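Side-chain contact in carnitinyl-CoA dehydratase (Mycobacterium avium, PDB 3R0O), which probably interconverts carnitinyl-CoA and crotonobetainyl-CoA by removing or adding water: residues Y101-I106 with A234-W239. Numbering follows the deposited sequence.
With EDO (1,2-ethanediol), chain D.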
ATOM      1  N   TYR A 101     -21.163   5.864 -11.130  1.00 14.08           N
ATOM      2  CA  TYR A 101     -20.704   5.566  -9.767  1.00 14.45           C
ATOM      3  C   TYR A 101     -19.181   5.650  -9.614  1.00 13.81           C
ATOM      4  O   TYR A 101     -18.706   6.229  -8.666  1.00 14.89           O
ATOM      5  CB  TYR A 101     -21.190   4.158  -9.365  1.00 14.48           C
ATOM      6  CG  TYR A 101     -20.987   3.812  -7.893  1.00 15.29           C
ATOM      7  CD1 TYR A 101     -21.954   4.129  -6.956  1.00 14.76           C
ATOM      8  CD2 TYR A 101     -19.828   3.180  -7.452  1.00 14.64           C
ATOM      9  CE1 TYR A 101     -21.796   3.829  -5.604  1.00 16.72           C
ATOM     10  CE2 TYR A 101     -19.650   2.875  -6.078  1.00 15.84           C
ATOM     11  CZ  TYR A 101     -20.650   3.206  -5.175  1.00 15.68           C
ATOM     12  OH  TYR A 101     -20.513   2.925  -3.854  1.00 16.65           O
ATOM     13  N   VAL A 102     -18.405   5.068 -10.529  1.00 13.97           N
ATOM     14  CA  VAL A 102     -16.977   4.847 -10.246  1.00 12.70           C
ATOM     15  C   VAL A 102     -16.101   6.106 -10.266  1.00 13.16           C
ATOM     16  O   VAL A 102     -15.048   6.120  -9.659  1.00 13.11           O
ATOM     17  CB  VAL A 102     -16.335   3.781 -11.157  1.00 13.35           C
ATOM     18  CG1 VAL A 102     -17.027   2.449 -10.979  1.00 13.34           C
ATOM     19  CG2 VAL A 102     -16.333   4.229 -12.606  1.00  9.87           C
ATOM     20  N   HIS A 103     -16.514   7.150 -10.965  1.00 13.15           N
ATOM     21  CA  HIS A 103     -15.709   8.372 -11.010  1.00 14.13           C
ATOM     22  C   HIS A 103     -16.620   9.513 -10.577  1.00 14.13           C
ATOM     23  O   HIS A 103     -16.761  10.525 -11.255  1.00 13.27           O
ATOM     24  CB  HIS A 103     -15.119   8.569 -12.422  1.00 15.17           C
ATOM     25  CG  HIS A 103     -14.109   9.683 -12.538  1.00 17.93           C
ATOM     26  ND1 HIS A 103     -13.531  10.028 -13.737  1.00 23.96           N
ATOM     27  CD2 HIS A 103     -13.592  10.536 -11.622  1.00 21.56           C
ATOM     28  CE1 HIS A 103     -12.691  11.036 -13.554  1.00 23.89           C
ATOM     29  NE2 HIS A 103     -12.702  11.355 -12.277  1.00 21.25           N
ATOM     30  N   HIS A 104     -17.260   9.305  -9.430  1.00 14.33           N
ATOM     31  CA  HIS A 104     -18.309  10.200  -8.944  1.00 15.53           C
ATOM     32  C   HIS A 104     -18.074  10.350  -7.443  1.00 15.66           C
ATOM     33  O   HIS A 104     -18.791   9.781  -6.623  1.00 15.51           O
ATOM     34  CB  HIS A 104     -19.693   9.600  -9.284  1.00 14.73           C
ATOM     35  CG  HIS A 104     -20.861  10.511  -9.006  1.00 14.90           C
ATOM     36  ND1 HIS A 104     -22.143  10.215  -9.426  1.00 13.27           N
ATOM     37  CD2 HIS A 104     -20.951  11.701  -8.358  1.00 14.95           C
ATOM     38  CE1 HIS A 104     -22.969  11.179  -9.059  1.00 12.70           C
ATOM     39  NE2 HIS A 104     -22.276  12.085  -8.396  1.00 15.46           N
ATOM     40  N   PHE A 105     -17.028  11.099  -7.080  1.00 16.59           N
ATOM     41  CA  PHE A 105     -16.719  11.283  -5.652  1.00 16.57           C
ATOM     42  C   PHE A 105     -17.827  12.082  -4.923  1.00 16.59           C
ATOM     43  O   PHE A 105     -18.306  13.074  -5.452  1.00 16.79           O
ATOM     44  CB  PHE A 105     -15.344  11.954  -5.475  1.00 17.41           C
ATOM     45  CG  PHE A 105     -14.915  12.101  -4.031  1.00 15.87           C
ATOM     46  CD1 PHE A 105     -14.097  11.150  -3.436  1.00 15.87           C
ATOM     47  CD2 PHE A 105     -15.328  13.195  -3.281  1.00 14.88           C
ATOM     48  CE1 PHE A 105     -13.698  11.283  -2.110  1.00 15.58           C
ATOM     49  CE2 PHE A 105     -14.941  13.328  -1.953  1.00 16.25           C
ATOM     50  CZ  PHE A 105     -14.115  12.388  -1.374  1.00 15.34           C
ATOM     51  N   ILE A 106     -18.251  11.620  -3.737  1.00 16.01           N
ATOM     52  CA  ILE A 106     -19.134  12.417  -2.871  1.00 15.35           C
ATOM     53  C   ILE A 106     -18.588  12.439  -1.441  1.00 16.09           C
ATOM     54  O   ILE A 106     -17.804  11.570  -1.056  1.00 14.71           O
ATOM     55  CB  ILE A 106     -20.594  11.902  -2.874  1.00 15.69           C
ATOM     56  CG1 ILE A 106     -20.713  10.481  -2.297  1.00 15.97           C
ATOM     57  CG2 ILE A 106     -21.166  11.913  -4.295  1.00 16.77           C
ATOM     58  CD1 ILE A 106     -22.161  10.076  -1.918  1.00 17.96           C
ATOM     59  N   ALA A 234      -4.632  12.874  -7.883  1.00 20.74           N
ATOM     60  CA  ALA A 234      -3.715  11.787  -8.191  1.00 20.63           C
ATOM     61  C   ALA A 234      -4.335  10.678  -9.031  1.00 20.33           C
ATOM     62  O   ALA A 234      -3.605   9.945  -9.694  1.00 20.53           O
ATOM     63  CB  ALA A 234      -3.129  11.195  -6.853  1.00 21.03           C
ATOM     64  N   GLU A 235      -5.668  10.532  -9.017  1.00 19.74           N
ATOM     65  CA  GLU A 235      -6.312   9.518  -9.870  1.00 19.61           C
ATOM     66  C   GLU A 235      -6.548   9.922 -11.331  1.00 19.41           C
ATOM     67  O   GLU A 235      -6.621   9.060 -12.203  1.00 19.14           O
ATOM     68  CB  GLU A 235      -7.634   8.991  -9.283  1.00 18.65           C
ATOM     69  CG  GLU A 235      -7.424   7.890  -8.305  1.00 20.49           C
ATOM     70  CD  GLU A 235      -8.691   7.161  -7.953  1.00 19.86           C
ATOM     71  OE1 GLU A 235      -9.789   7.770  -7.958  1.00 22.19           O
ATOM     72  OE2 GLU A 235      -8.584   5.968  -7.658  1.00 17.23           O
ATOM     73  N   GLU A 236      -6.706  11.217 -11.583  1.00 19.06           N
ATOM     74  CA  GLU A 236      -7.010  11.697 -12.920  1.00 19.31           C
ATOM     75  C   GLU A 236      -6.010  11.192 -13.985  1.00 19.02           C
ATOM     76  O   GLU A 236      -6.436  10.787 -15.066  1.00 18.44           O
ATOM     77  CB  GLU A 236      -7.129  13.241 -12.932  1.00 19.90           C
ATOM     78  CG  GLU A 236      -8.342  13.763 -12.149  1.00 20.86           C
ATOM     79  CD  GLU A 236      -9.674  13.267 -12.726  1.00 23.47           C
ATOM     80  OE1 GLU A 236     -10.052  13.669 -13.829  1.00 29.25           O
ATOM     81  OE2 GLU A 236     -10.350  12.463 -12.082  1.00 24.94           O
ATOM     82  N   PRO A 237      -4.680  11.180 -13.686  1.00 19.36           N
ATOM     83  CA  PRO A 237      -3.809  10.611 -14.726  1.00 19.16           C
ATOM     84  C   PRO A 237      -4.017   9.111 -14.895  1.00 18.74           C
ATOM     85  O   PRO A 237      -3.775   8.569 -15.980  1.00 19.44           O
ATOM     86  CB  PRO A 237      -2.376  10.925 -14.226  1.00 20.30           C
ATOM     87  CG  PRO A 237      -2.542  12.064 -13.274  1.00 20.73           C
ATOM     88  CD  PRO A 237      -3.893  11.815 -12.612  1.00 19.34           C
ATOM     89  N   LYS A 238      -4.483   8.435 -13.858  1.00 17.39           N
ATOM     90  CA  LYS A 238      -4.750   7.011 -13.992  1.00 16.92           C
ATOM     91  C   LYS A 238      -5.963   6.738 -14.907  1.00 16.86           C
ATOM     92  O   LYS A 238      -5.934   5.822 -15.745  1.00 16.45           O
ATOM     93  CB  LYS A 238      -4.890   6.380 -12.608  1.00 16.37           C
ATOM     94  CG  LYS A 238      -3.634   6.639 -11.718  1.00 17.19           C
ATOM     95  CD  LYS A 238      -3.878   6.149 -10.286  1.00 18.99           C
ATOM     96  CE  LYS A 238      -2.655   6.287  -9.387  1.00 18.73           C
ATOM     97  NZ  LYS A 238      -2.917   5.541  -8.137  1.00 20.84           N
ATOM     98  N   TRP A 239      -7.008   7.555 -14.746  1.00 16.91           N
ATOM     99  CA  TRP A 239      -8.167   7.565 -15.650  1.00 17.25           C
ATOM    100  C   TRP A 239      -7.729   7.830 -17.085  1.00 17.16           C
ATOM    101  O   TRP A 239      -8.112   7.078 -17.991  1.00 17.29           O
ATOM    102  CB  TRP A 239      -9.242   8.583 -15.210  1.00 16.58           C
ATOM    103  CG  TRP A 239      -9.988   8.146 -13.967  1.00 15.80           C
ATOM    104  CD1 TRP A 239      -9.909   8.700 -12.698  1.00 14.90           C
ATOM    105  CD2 TRP A 239     -10.915   7.061 -13.875  1.00 12.16           C
ATOM    106  NE1 TRP A 239     -10.729   7.999 -11.831  1.00 15.06           N
ATOM    107  CE2 TRP A 239     -11.352   6.992 -12.532  1.00 13.96           C
ATOM    108  CE3 TRP A 239     -11.412   6.124 -14.806  1.00 13.47           C
ATOM    109  CZ2 TRP A 239     -12.275   6.028 -12.093  1.00 13.14           C
ATOM    110  CZ3 TRP A 239     -12.308   5.158 -14.372  1.00 13.82           C
ATOM    111  CH2 TRP A 239     -12.746   5.125 -13.027  1.00 15.07           C
TER
HETATM  112  C1  EDO D 270     -19.235   6.588  -5.344  1.00 24.28           C
HETATM  113  O1  EDO D 270     -19.311   7.814  -4.609  1.00 18.79           O
HETATM  114  C2  EDO D 270     -18.031   5.774  -4.887  1.00 25.51           C
HETATM  115  O2  EDO D 270     -17.906   5.867  -3.457  1.00 30.18           O
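E236, on helix 236-250, reaches the imidazole of H103 at the ring's edge. Its side chain bends at chi2, which swings the carboxylate across toward the loop; OE2 then takes a weak hydrogen bond from H103 NE2, short at 2.6 Å but bent to 129° at the hydrogen.

Further along, W239 supplies the flat partner. The H103 ring lies face to face on its five-membered ring, the planes within 3° of parallel and the centroids 3.9 Å apart, with NE1 of W239 over the middle of the imidazole. H103 holds CG anti to its backbone N (chi1 -171°), sending the ring out over the indole, while its CB makes a CH-pi contact with the six-membered ring. At the far end of the indole, W239 CH2 meets CG2 of V102 at 3.7 Å. W239 CZ2 lies 3.7 Å from the V102 carbonyl O, which also accepts a hydrogen bond from R158. The imidazole thus meets W239 with a face and E236 with an edge, the second only weakly.

In this crotonase-fold chain the contact joins the loop between helix 79-83 and strand 110-114 to helix 236-250. Helix 155-162 adjoins the indole through R158 and F157, the latter edge-to-face with W239, while V102 also packs on L125 of helix 121-128.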